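Local atomic coordinates of enterotoxin type A (PDB entry 1DYQ), a protein that acts as a superantigen, binding MHC class II and T-cell receptor molecules as an unprocessed toxin and thereby activating T cells, and causes staphylococcal food poisoning. Residues N117-I128 with L141-N150; E7-K16 with S194-Q203. The protein carries 3 engineered substitutions. All coordinates share one frame; numbering follows the deposited sequence.

Interaction 1: N117-I128 with L141-N150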
loop_
_atom_site.group_PDB
_atom_site.type_symbol
_atom_site.label_atom_id
_atom_site.label_comp_id
_atom_site.label_asym_id
_atom_site.label_seq_id
_atom_site.Cartn_x
_atom_site.Cartn_y
_atom_site.Cartn_z
ATOM N N ASN A 117 -10.286 -14.165 -14.240
ATOM C CA ASN A 117 -10.140 -15.385 -13.408
ATOM C C ASN A 117 -9.493 -15.016 -12.089
ATOM O O ASN A 117 -9.161 -15.921 -11.318
ATOM C CB ASN A 117 -9.336 -16.431 -14.167
ATOM C CG ASN A 117 -9.956 -16.875 -15.480
ATOM O OD1 ASN A 117 -11.115 -17.285 -15.514
ATOM N ND2 ASN A 117 -9.168 -16.829 -16.556
ATOM N N ASN A 118 -9.614 -13.742 -11.651
ATOM C CA ASN A 118 -8.961 -13.430 -10.353
ATOM C C ASN A 118 -9.926 -13.255 -9.235
ATOM O O ASN A 118 -9.502 -13.028 -8.068
ATOM C CB ASN A 118 -8.028 -12.233 -10.529
ATOM C CG ASN A 118 -7.027 -12.096 -9.390
ATOM O OD1 ASN A 118 -6.269 -13.029 -9.088
ATOM N ND2 ASN A 118 -6.927 -10.913 -8.795
ATOM N N ARG A 119 -11.236 -13.250 -9.476
ATOM C CA ARG A 119 -12.196 -13.000 -8.409
ATOM C C ARG A 119 -12.532 -14.238 -7.607
ATOM O O ARG A 119 -12.993 -15.248 -8.132
ATOM C CB ARG A 119 -13.470 -12.330 -8.937
ATOM C CG ARG A 119 -14.449 -11.913 -7.865
ATOM C CD ARG A 119 -15.473 -10.909 -8.389
ATOM N NE ARG A 119 -16.073 -10.179 -7.289
ATOM C CZ ARG A 119 -15.707 -9.065 -6.740
ATOM N NH1 ARG A 119 -14.660 -8.345 -7.143
ATOM N NH2 ARG A 119 -16.428 -8.585 -5.711
ATOM N N LEU A 120 -12.423 -14.106 -6.272
ATOM C CA LEU A 120 -12.863 -15.196 -5.383
ATOM C C LEU A 120 -14.376 -15.217 -5.283
ATOM O O LEU A 120 -15.020 -14.167 -5.199
ATOM C CB LEU A 120 -12.262 -14.948 -3.978
ATOM C CG LEU A 120 -10.762 -15.233 -3.867
ATOM C CD1 LEU A 120 -10.210 -14.626 -2.585
ATOM C CD2 LEU A 120 -10.485 -16.724 -3.946
ATOM N N THR A 121 -14.945 -16.426 -5.127
ATOM C CA THR A 121 -16.402 -16.518 -4.910
ATOM C C THR A 121 -16.745 -16.057 -3.492
ATOM O O THR A 121 -17.727 -15.336 -3.289
ATOM C CB THR A 121 -16.926 -17.941 -5.128
ATOM O OG1 THR A 121 -16.469 -18.449 -6.397
ATOM C CG2 THR A 121 -18.451 -17.952 -5.131
ATOM N N GLU A 122 -15.905 -16.411 -2.537
ATOM C CA GLU A 122 -16.056 -15.975 -1.157
ATOM C C GLU A 122 -14.965 -14.920 -0.863
ATOM O O GLU A 122 -13.801 -15.193 -1.110
ATOM C CB GLU A 122 -15.906 -17.163 -0.190
ATOM C CG GLU A 122 -16.194 -16.843 1.256
ATOM C CD GLU A 122 -15.789 -17.894 2.261
ATOM O OE1 GLU A 122 -16.258 -17.805 3.430
ATOM O OE2 GLU A 122 -14.988 -18.795 1.951
ATOM N N GLU A 123 -15.385 -13.788 -0.347
ATOM C CA GLU A 123 -14.405 -12.760 0.075
ATOM C C GLU A 123 -13.431 -13.358 1.076
ATOM O O GLU A 123 -13.850 -14.089 1.993
ATOM C CB GLU A 123 -15.136 -11.565 0.656
ATOM C CG GLU A 123 -14.245 -10.514 1.306
ATOM C CD GLU A 123 -15.034 -9.274 1.683
ATOM O OE1 GLU A 123 -16.008 -9.392 2.456
ATOM O OE2 GLU A 123 -14.698 -8.182 1.180
ATOM N N LYS A 124 -12.139 -13.154 0.868
ATOM C CA LYS A 124 -11.127 -13.678 1.772
ATOM C C LYS A 124 -10.833 -12.697 2.898
ATOM O O LYS A 124 -10.430 -11.554 2.661
ATOM C CB LYS A 124 -9.821 -13.988 1.013
ATOM C CG LYS A 124 -8.681 -14.420 1.916
ATOM C CD LYS A 124 -8.973 -15.803 2.534
ATOM C CE LYS A 124 -8.021 -16.080 3.679
ATOM N NZ LYS A 124 -7.933 -17.506 4.065
ATOM N N LYS A 125 -11.113 -13.121 4.124
ATOM C CA LYS A 125 -10.715 -12.349 5.309
ATOM C C LYS A 125 -9.308 -12.804 5.696
ATOM O O LYS A 125 -9.026 -14.019 5.740
ATOM C CB LYS A 125 -11.698 -12.570 6.444
ATOM C CG LYS A 125 -13.106 -12.101 6.168
ATOM C CD LYS A 125 -14.037 -12.351 7.353
ATOM C CE LYS A 125 -15.476 -12.041 6.975
ATOM N NZ LYS A 125 -16.413 -12.303 8.111
ATOM N N VAL A 126 -8.354 -11.882 5.700
ATOM C CA VAL A 126 -6.963 -12.231 5.947
ATOM C C VAL A 126 -6.672 -12.164 7.443
ATOM O O VAL A 126 -6.646 -11.096 8.020
ATOM C CB VAL A 126 -5.983 -11.270 5.222
ATOM C CG1 VAL A 126 -4.560 -11.672 5.519
ATOM C CG2 VAL A 126 -6.274 -11.310 3.713
ATOM N N PRO A 127 -6.480 -13.331 8.055
ATOM C CA PRO A 127 -6.220 -13.352 9.501
ATOM C C PRO A 127 -4.961 -12.558 9.826
ATOM O O PRO A 127 -3.977 -12.584 9.073
ATOM C CB PRO A 127 -6.055 -14.824 9.809
ATOM C CG PRO A 127 -6.682 -15.558 8.686
ATOM C CD PRO A 127 -6.457 -14.661 7.451
ATOM N N ILE A 128 -5.004 -11.829 10.929
ATOM C CA ILE A 128 -3.878 -11.088 11.440
ATOM C C ILE A 128 -3.437 -11.568 12.829
ATOM O O ILE A 128 -4.275 -11.582 13.751
ATOM C CB ILE A 128 -4.182 -9.570 11.541
ATOM C CG1 ILE A 128 -4.449 -9.011 10.144
ATOM C CG2 ILE A 128 -2.986 -8.862 12.181
ATOM C CD1 ILE A 128 -5.249 -7.742 10.104
ATOM N N LEU A 141 -11.606 -10.061 12.414
ATOM C CA LEU A 141 -11.317 -10.816 11.200
ATOM C C LEU A 141 -11.615 -10.048 9.932
ATOM O O LEU A 141 -10.941 -10.307 8.906
ATOM C CB LEU A 141 -12.049 -12.164 11.230
ATOM C CG LEU A 141 -11.661 -13.206 10.194
ATOM C CD1 LEU A 141 -10.185 -13.555 10.264
ATOM C CD2 LEU A 141 -12.511 -14.471 10.357
ATOM N N GLU A 142 -12.502 -9.062 9.934
ATOM C CA GLU A 142 -12.808 -8.294 8.753
ATOM C C GLU A 142 -11.819 -7.152 8.500
ATOM O O GLU A 142 -12.077 -6.366 7.578
ATOM C CB GLU A 142 -14.199 -7.651 8.806
ATOM C CG GLU A 142 -15.220 -8.258 9.696
ATOM C CD GLU A 142 -14.984 -8.039 11.179
ATOM O OE1 GLU A 142 -15.036 -6.881 11.646
ATOM O OE2 GLU A 142 -14.738 -9.051 11.874
ATOM N N THR A 143 -10.815 -6.976 9.330
ATOM C CA THR A 143 -9.909 -5.837 9.209
ATOM C C THR A 143 -9.225 -5.747 7.854
ATOM O O THR A 143 -9.156 -4.652 7.276
ATOM C CB THR A 143 -8.829 -5.889 10.316
ATOM O OG1 THR A 143 -9.508 -5.873 11.594
ATOM C CG2 THR A 143 -7.917 -4.703 10.225
ATOM N N VAL A 144 -8.662 -6.829 7.374
ATOM C CA VAL A 144 -8.052 -6.869 6.033
ATOM C C VAL A 144 -8.783 -7.905 5.205
ATOM O O VAL A 144 -8.920 -9.062 5.654
ATOM C CB VAL A 144 -6.563 -7.181 6.089
ATOM C CG1 VAL A 144 -5.977 -7.334 4.687
ATOM C CG2 VAL A 144 -5.821 -6.082 6.853
ATOM N N LYS A 145 -9.293 -7.537 4.039
ATOM C CA LYS A 145 -10.047 -8.483 3.231
ATOM C C LYS A 145 -9.740 -8.264 1.752
ATOM O O LYS A 145 -9.395 -7.127 1.367
ATOM C CB LYS A 145 -11.562 -8.295 3.442
ATOM C CG LYS A 145 -12.013 -6.884 3.163
ATOM C CD LYS A 145 -13.467 -6.623 3.288
ATOM C CE LYS A 145 -14.023 -6.892 4.667
ATOM N NZ LYS A 145 -13.949 -8.351 4.995
ATOM N N THR A 146 -9.972 -9.275 0.962
ATOM C CA THR A 146 -9.766 -9.105 -0.497
ATOM C C THR A 146 -10.662 -10.046 -1.257
ATOM O O THR A 146 -11.045 -11.110 -0.760
ATOM C CB THR A 146 -8.309 -9.243 -0.886
ATOM O OG1 THR A 146 -8.202 -8.946 -2.322
ATOM C CG2 THR A 146 -7.741 -10.620 -0.644
ATOM N N ASN A 147 -11.071 -9.652 -2.461
ATOM C CA ASN A 147 -11.787 -10.555 -3.352
ATOM C C ASN A 147 -10.857 -11.123 -4.416
ATOM O O ASN A 147 -11.284 -11.863 -5.312
ATOM C CB ASN A 147 -12.928 -9.782 -4.063
ATOM C CG ASN A 147 -13.939 -9.206 -3.113
ATOM O OD1 ASN A 147 -14.642 -9.940 -2.424
ATOM N ND2 ASN A 147 -14.031 -7.878 -3.065
ATOM N N LYS A 148 -9.541 -10.894 -4.274
ATOM C CA LYS A 148 -8.593 -11.302 -5.276
ATOM C C LYS A 148 -7.792 -12.544 -4.896
ATOM O O LYS A 148 -7.254 -12.603 -3.779
ATOM C CB LYS A 148 -7.605 -10.159 -5.589
ATOM C CG LYS A 148 -8.300 -8.897 -6.092
ATOM C CD LYS A 148 -7.238 -7.792 -6.297
ATOM C CE LYS A 148 -7.942 -6.525 -6.793
ATOM N NZ LYS A 148 -8.701 -5.834 -5.738
ATOM N N LYS A 149 -7.592 -13.443 -5.827
ATOM C CA LYS A 149 -6.709 -14.606 -5.609
ATOM C C LYS A 149 -5.268 -14.164 -5.578
ATOM O O LYS A 149 -4.458 -14.548 -4.746
ATOM C CB LYS A 149 -6.913 -15.598 -6.783
ATOM C CG LYS A 149 -8.337 -16.151 -6.795
ATOM C CD LYS A 149 -8.576 -17.015 -8.033
ATOM C CE LYS A 149 -10.078 -17.288 -8.181
ATOM N NZ LYS A 149 -10.339 -18.039 -9.456
ATOM N N ASN A 150 -4.910 -13.340 -6.586
ATOM C CA ASN A 150 -3.591 -12.706 -6.640
ATOM C C ASN A 150 -3.770 -11.230 -6.296
ATOM O O ASN A 150 -4.594 -10.545 -6.937
ATOM C CB ASN A 150 -3.086 -12.837 -8.098
ATOM C CG ASN A 150 -1.928 -11.907 -8.363
ATOM O OD1 ASN A 150 -2.084 -10.879 -9.023
ATOM N ND2 ASN A 150 -0.784 -12.229 -7.788
HETATM O O HOH W 1 -13.217 -6.065 -5.217
HETATM O O HOH W 2 -15.612 -12.191 -3.459
HETATM O O HOH W 3 -8.363 -9.325 9.029
#
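Lys-149 reaches back as an extended chain, and its NZ bonds to Asn-117 O from above the carbonyl plane. The two segments form an antiparallel strand pair of the beta-grasp domain. The first turns a corner at Thr-121 and Glu-122, the second at Asn-147. Asn-118 OD1 accepts from Asn-150 N at 2.9 Å, and its ND2 donates to Asn-150 O at 3.0 Å, on a lone pair in the carbonyl plane. Chi1 of -163° sends the Asn-118 amide away from its own N and across to this partner. These two bonds fix the amide's rotation. The Arg-119 guanidinium lies over Asn-147, with Asn-147 CB above one face, toward the rim, and the two flat groups 31° apart. Leu-120 N makes a nearly straight bond to Asn-147 O (2.7 Å, 175°). The CD2 branch of Leu-120 rests on Lys-149 CG at 3.6 Å. A water bridges the corner, donating to Leu-120 O and Asn-147 OD1. Past the corner, Glu-123 OE1 and Lys-145 NZ form a long, weak salt bridge at 3.4 Å. Lys-124 and Thr-146 are a hydrogen-bonded pair, joined through both backbone N-H groups. Thr-146 OG1 accepts from Lys-148 N, an ST turn, and also bonds to Glu-155 of helix 153-168. Lys-125 crosses Leu-141 at about a right angle, CD against CG. Val-126 packs on Val-144 beside Ile-227. Pro-127 is near the zinc ligand His-226. Finally, Ile-128 CD1 touches Val-144 CG2 at 3.7 Å.

Interaction 2: E7-K16 with S194-Q203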
loop_
_atom_site.group_PDB
_atom_site.type_symbol
_atom_site.label_atom_id
_atom_site.label_comp_id
_atom_site.label_asym_id
_atom_site.label_seq_id
_atom_site.Cartn_x
_atom_site.Cartn_y
_atom_site.Cartn_z
ATOM N N GLU A 7 12.755 -10.688 6.066
ATOM C CA GLU A 7 14.020 -10.015 5.681
ATOM C C GLU A 7 14.529 -9.102 6.779
ATOM O O GLU A 7 15.638 -8.554 6.685
ATOM C CB GLU A 7 13.923 -9.363 4.324
ATOM C CG GLU A 7 12.841 -8.437 3.963
ATOM C CD GLU A 7 11.595 -8.986 3.323
ATOM O OE1 GLU A 7 10.982 -8.289 2.467
ATOM O OE2 GLU A 7 11.158 -10.100 3.704
ATOM N N ILE A 8 13.770 -8.955 7.878
ATOM C CA ILE A 8 14.130 -8.014 8.946
ATOM C C ILE A 8 14.003 -8.560 10.362
ATOM O O ILE A 8 12.940 -9.048 10.767
ATOM C CB ILE A 8 13.143 -6.786 8.861
ATOM C CG1 ILE A 8 13.360 -6.024 7.533
ATOM C CG2 ILE A 8 13.480 -5.814 10.020
ATOM C CD1 ILE A 8 12.231 -5.016 7.268
ATOM N N ASN A 9 15.006 -8.328 11.213
ATOM C CA ASN A 9 14.945 -8.726 12.629
ATOM C C ASN A 9 14.483 -7.562 13.504
ATOM O O ASN A 9 14.837 -6.412 13.236
ATOM C CB ASN A 9 16.327 -9.191 13.107
ATOM C CG ASN A 9 16.413 -9.515 14.575
ATOM O OD1 ASN A 9 16.533 -8.629 15.426
ATOM N ND2 ASN A 9 16.395 -10.807 14.913
ATOM N N GLU A 10 13.829 -7.849 14.618
ATOM C CA GLU A 10 13.297 -6.843 15.509
ATOM C C GLU A 10 14.293 -5.852 16.050
ATOM O O GLU A 10 13.921 -4.677 16.265
ATOM C CB GLU A 10 12.521 -7.510 16.650
ATOM N N LYS A 11 15.535 -6.246 16.335
ATOM C CA LYS A 11 16.491 -5.289 16.908
ATOM C C LYS A 11 16.988 -4.309 15.862
ATOM O O LYS A 11 17.514 -3.244 16.196
ATOM C CB LYS A 11 17.625 -5.959 17.649
ATOM C CG LYS A 11 18.499 -5.027 18.481
ATOM C CD LYS A 11 17.668 -3.986 19.214
ATOM C CE LYS A 11 18.357 -3.519 20.484
ATOM N NZ LYS A 11 18.650 -4.665 21.393
ATOM N N ASP A 12 16.734 -4.600 14.590
ATOM C CA ASP A 12 17.110 -3.753 13.488
ATOM C C ASP A 12 15.980 -2.804 13.055
ATOM O O ASP A 12 16.191 -2.032 12.123
ATOM C CB ASP A 12 17.570 -4.572 12.287
ATOM C CG ASP A 12 18.944 -5.190 12.459
ATOM O OD1 ASP A 12 19.765 -4.632 13.210
ATOM O OD2 ASP A 12 19.214 -6.227 11.803
ATOM N N LEU A 13 14.857 -2.856 13.736
ATOM C CA LEU A 13 13.722 -1.986 13.408
ATOM C C LEU A 13 14.075 -0.531 13.722
ATOM O O LEU A 13 14.666 -0.229 14.764
ATOM C CB LEU A 13 12.465 -2.388 14.138
ATOM C CG LEU A 13 11.737 -3.672 13.716
ATOM C CD1 LEU A 13 10.604 -3.979 14.683
ATOM C CD2 LEU A 13 11.161 -3.510 12.297
ATOM N N ARG A 14 13.718 0.354 12.801
ATOM C CA ARG A 14 13.995 1.786 12.979
ATOM C C ARG A 14 13.064 2.370 14.021
ATOM O O ARG A 14 11.900 2.021 14.139
ATOM C CB ARG A 14 13.842 2.502 11.636
ATOM C CG ARG A 14 14.169 4.008 11.683
ATOM C CD ARG A 14 14.561 4.433 10.258
ATOM N NE ARG A 14 14.775 5.842 10.106
ATOM C CZ ARG A 14 13.947 6.697 9.501
ATOM N NH1 ARG A 14 12.795 6.279 9.021
ATOM N NH2 ARG A 14 14.301 7.978 9.395
ATOM N N LYS A 15 13.628 3.229 14.894
ATOM C CA LYS A 15 12.826 3.864 15.929
ATOM C C LYS A 15 12.040 5.042 15.352
ATOM O O LYS A 15 12.564 5.827 14.550
ATOM C CB LYS A 15 13.737 4.375 17.056
ATOM C CG LYS A 15 14.845 3.430 17.447
ATOM C CD LYS A 15 14.466 2.457 18.530
ATOM C CE LYS A 15 15.712 1.853 19.190
ATOM N NZ LYS A 15 16.579 2.904 19.783
ATOM N N LYS A 16 10.832 5.226 15.826
ATOM C CA LYS A 16 9.979 6.340 15.455
ATOM C C LYS A 16 10.642 7.684 15.696
ATOM O O LYS A 16 10.451 8.651 14.954
ATOM C CB LYS A 16 8.667 6.249 16.243
ATOM C CG LYS A 16 7.799 7.508 16.093
ATOM C CD LYS A 16 6.617 7.358 17.055
ATOM C CE LYS A 16 5.677 8.513 17.005
ATOM N NZ LYS A 16 4.570 8.424 17.986
ATOM N N SER A 194 8.355 -14.345 2.581
ATOM C CA SER A 194 7.371 -13.335 2.932
ATOM C C SER A 194 7.908 -11.927 2.723
ATOM O O SER A 194 9.028 -11.594 3.126
ATOM C CB SER A 194 6.941 -13.529 4.387
ATOM O OG SER A 194 6.383 -14.836 4.540
ATOM N N VAL A 195 7.002 -11.040 2.298
ATOM C CA VAL A 195 7.342 -9.623 2.240
ATOM C C VAL A 195 7.214 -9.032 3.645
ATOM O O VAL A 195 6.265 -9.323 4.367
ATOM C CB VAL A 195 6.363 -8.865 1.309
ATOM C CG1 VAL A 195 6.669 -7.387 1.332
ATOM C CG2 VAL A 195 6.511 -9.440 -0.110
ATOM N N ASN A 196 8.246 -8.267 4.033
ATOM C CA ASN A 196 8.087 -7.578 5.337
ATOM C C ASN A 196 8.524 -6.133 5.195
ATOM O O ASN A 196 9.466 -5.818 4.486
ATOM C CB ASN A 196 8.639 -8.289 6.491
ATOM C CG ASN A 196 9.867 -9.121 6.204
ATOM O OD1 ASN A 196 9.736 -10.348 6.031
ATOM N ND2 ASN A 196 10.984 -8.450 6.132
ATOM N N TYR A 197 7.822 -5.287 5.938
ATOM C CA TYR A 197 8.138 -3.869 5.909
ATOM C C TYR A 197 8.311 -3.349 7.349
ATOM O O TYR A 197 7.481 -3.674 8.203
ATOM C CB TYR A 197 6.999 -3.046 5.296
ATOM C CG TYR A 197 6.751 -3.284 3.827
ATOM C CD1 TYR A 197 7.777 -3.322 2.911
ATOM C CD2 TYR A 197 5.444 -3.385 3.360
ATOM C CE1 TYR A 197 7.526 -3.562 1.565
ATOM C CE2 TYR A 197 5.171 -3.588 2.024
ATOM C CZ TYR A 197 6.220 -3.646 1.130
ATOM O OH TYR A 197 5.974 -3.870 -0.205
ATOM N N ASP A 198 9.302 -2.522 7.507
ATOM C CA ASP A 198 9.458 -1.780 8.799
ATOM C C ASP A 198 8.482 -0.627 8.759
ATOM O O ASP A 198 8.483 0.201 7.840
ATOM C CB ASP A 198 10.917 -1.361 8.901
ATOM C CG ASP A 198 11.219 -0.503 10.122
ATOM O OD1 ASP A 198 10.282 -0.015 10.729
ATOM O OD2 ASP A 198 12.431 -0.376 10.426
ATOM N N LEU A 199 7.574 -0.553 9.747
ATOM C CA LEU A 199 6.531 0.459 9.738
ATOM C C LEU A 199 7.103 1.859 9.898
ATOM O O LEU A 199 6.362 2.803 9.580
ATOM C CB LEU A 199 5.484 0.159 10.823
ATOM C CG LEU A 199 4.708 -1.145 10.631
ATOM C CD1 LEU A 199 3.826 -1.422 11.873
ATOM C CD2 LEU A 199 3.791 -1.057 9.413
ATOM N N PHE A 200 8.309 2.001 10.393
ATOM C CA PHE A 200 8.986 3.285 10.528
ATOM C C PHE A 200 10.267 3.345 9.725
ATOM O O PHE A 200 11.155 4.173 9.976
ATOM C CB PHE A 200 9.296 3.565 12.017
ATOM C CG PHE A 200 8.065 3.697 12.847
ATOM C CD1 PHE A 200 7.304 4.865 12.814
ATOM C CD2 PHE A 200 7.575 2.645 13.619
ATOM C CE1 PHE A 200 6.182 5.017 13.571
ATOM C CE2 PHE A 200 6.443 2.789 14.388
ATOM C CZ PHE A 200 5.729 3.978 14.370
ATOM N N GLY A 201 10.371 2.550 8.652
ATOM C CA GLY A 201 11.564 2.404 7.892
ATOM C C GLY A 201 11.786 3.438 6.817
ATOM O O GLY A 201 12.909 3.559 6.311
ATOM N N ALA A 202 10.734 4.162 6.432
ATOM C CA ALA A 202 10.888 5.071 5.284
ATOM C C ALA A 202 11.319 6.463 5.643
ATOM O O ALA A 202 11.209 6.918 6.783
ATOM C CB ALA A 202 9.574 5.087 4.491
ATOM N N GLN A 203 11.917 7.137 4.651
ATOM C CA GLN A 203 12.199 8.585 4.793
ATOM C C GLN A 203 10.886 9.331 4.578
ATOM O O GLN A 203 10.573 9.784 3.478
ATOM C CB GLN A 203 13.238 9.002 3.770
ATOM C CG GLN A 203 14.587 8.318 3.939
ATOM C CD GLN A 203 15.285 8.698 5.227
ATOM O OE1 GLN A 203 15.599 7.822 6.043
ATOM N NE2 GLN A 203 15.579 9.975 5.400
HETATM O O HOH W 4 10.094 0.149 13.400
#
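Arg-14 fastens the N-terminal segment to the turn that follows strand 195-198. Its backbone N gives a nearly straight bond (2.8 Å, 175°) to Asp-198 OD2, which accepts on its syn lone pair. The Arg-14 side chain leaves with CG anti to the backbone N (chi1 -177°) and stays extended to NE. This carries it to the carbonyls of Phe-200 and Ala-202, at and just past the turn. There NH1 is shared between Phe-200 O at 2.8 Å and Ala-202 O at 2.8 Å. Both bonds are bent, and both oxygens lie near the guanidinium edge but tilted from its plane. The turn itself is a type I beta turn from Asp-198 to Gly-201. Asp-198 OD1 braces it from inside as an Asx turn, accepting from Phe-200 N at 2.8 Å. The carboxylate therefore holds the turn with one oxygen and the incoming chain with the other. A water lies 2.7 Å from both Arg-14 O and Asp-198 OD1 and bridges them. Aliphatic groups complete the packed part: Leu-13 CD2 lies against the Asp-198 carboxylate, and Lys-16 CB sits over the Phe-200 ring in a CH-pi contact, 4.0 Å from the centroid.

The Glu-7 end is looser and more exposed. Asn-196 N donates to Glu-7 OE1 at 3.2 Å, from above the carboxylate plane. Ile-8 CD1 touches Asp-198 N at 3.9 Å, while the 3-10 segment 10-12 bulges away from the strand.

Strand 195-198 pairs with strand 182-188, which carries the zinc ligand His-188. On its other face Tyr-197 packs on helix 153-168. Lys-16 NZ reaches beyond both segments to Asn-172 O and Asp-174, and Leu-13 rests on Tyr-232 of strand 226-232.

Both interactions reach the same mixed sheet of the beta-grasp domain. Their centres are 25 Å apart, and their nearest atoms are about 10 Å apart, so they do not touch. Strand 119-132 of interaction 1 lies beside strand 226-232, which pairs with 182-188, which in turn pairs with 195-198 of interaction 2. Helix 153-168 packs against side chains from both. Along the chain, interaction 1 is nested inside the long loop closed by interaction 2, which brings the N-terminal segment back to residues 194-203. The zinc ligands His-188, His-226 and Asp-228 sit on the two strands between them, where zinc is bound for the zinc-dependent MHC class II interaction.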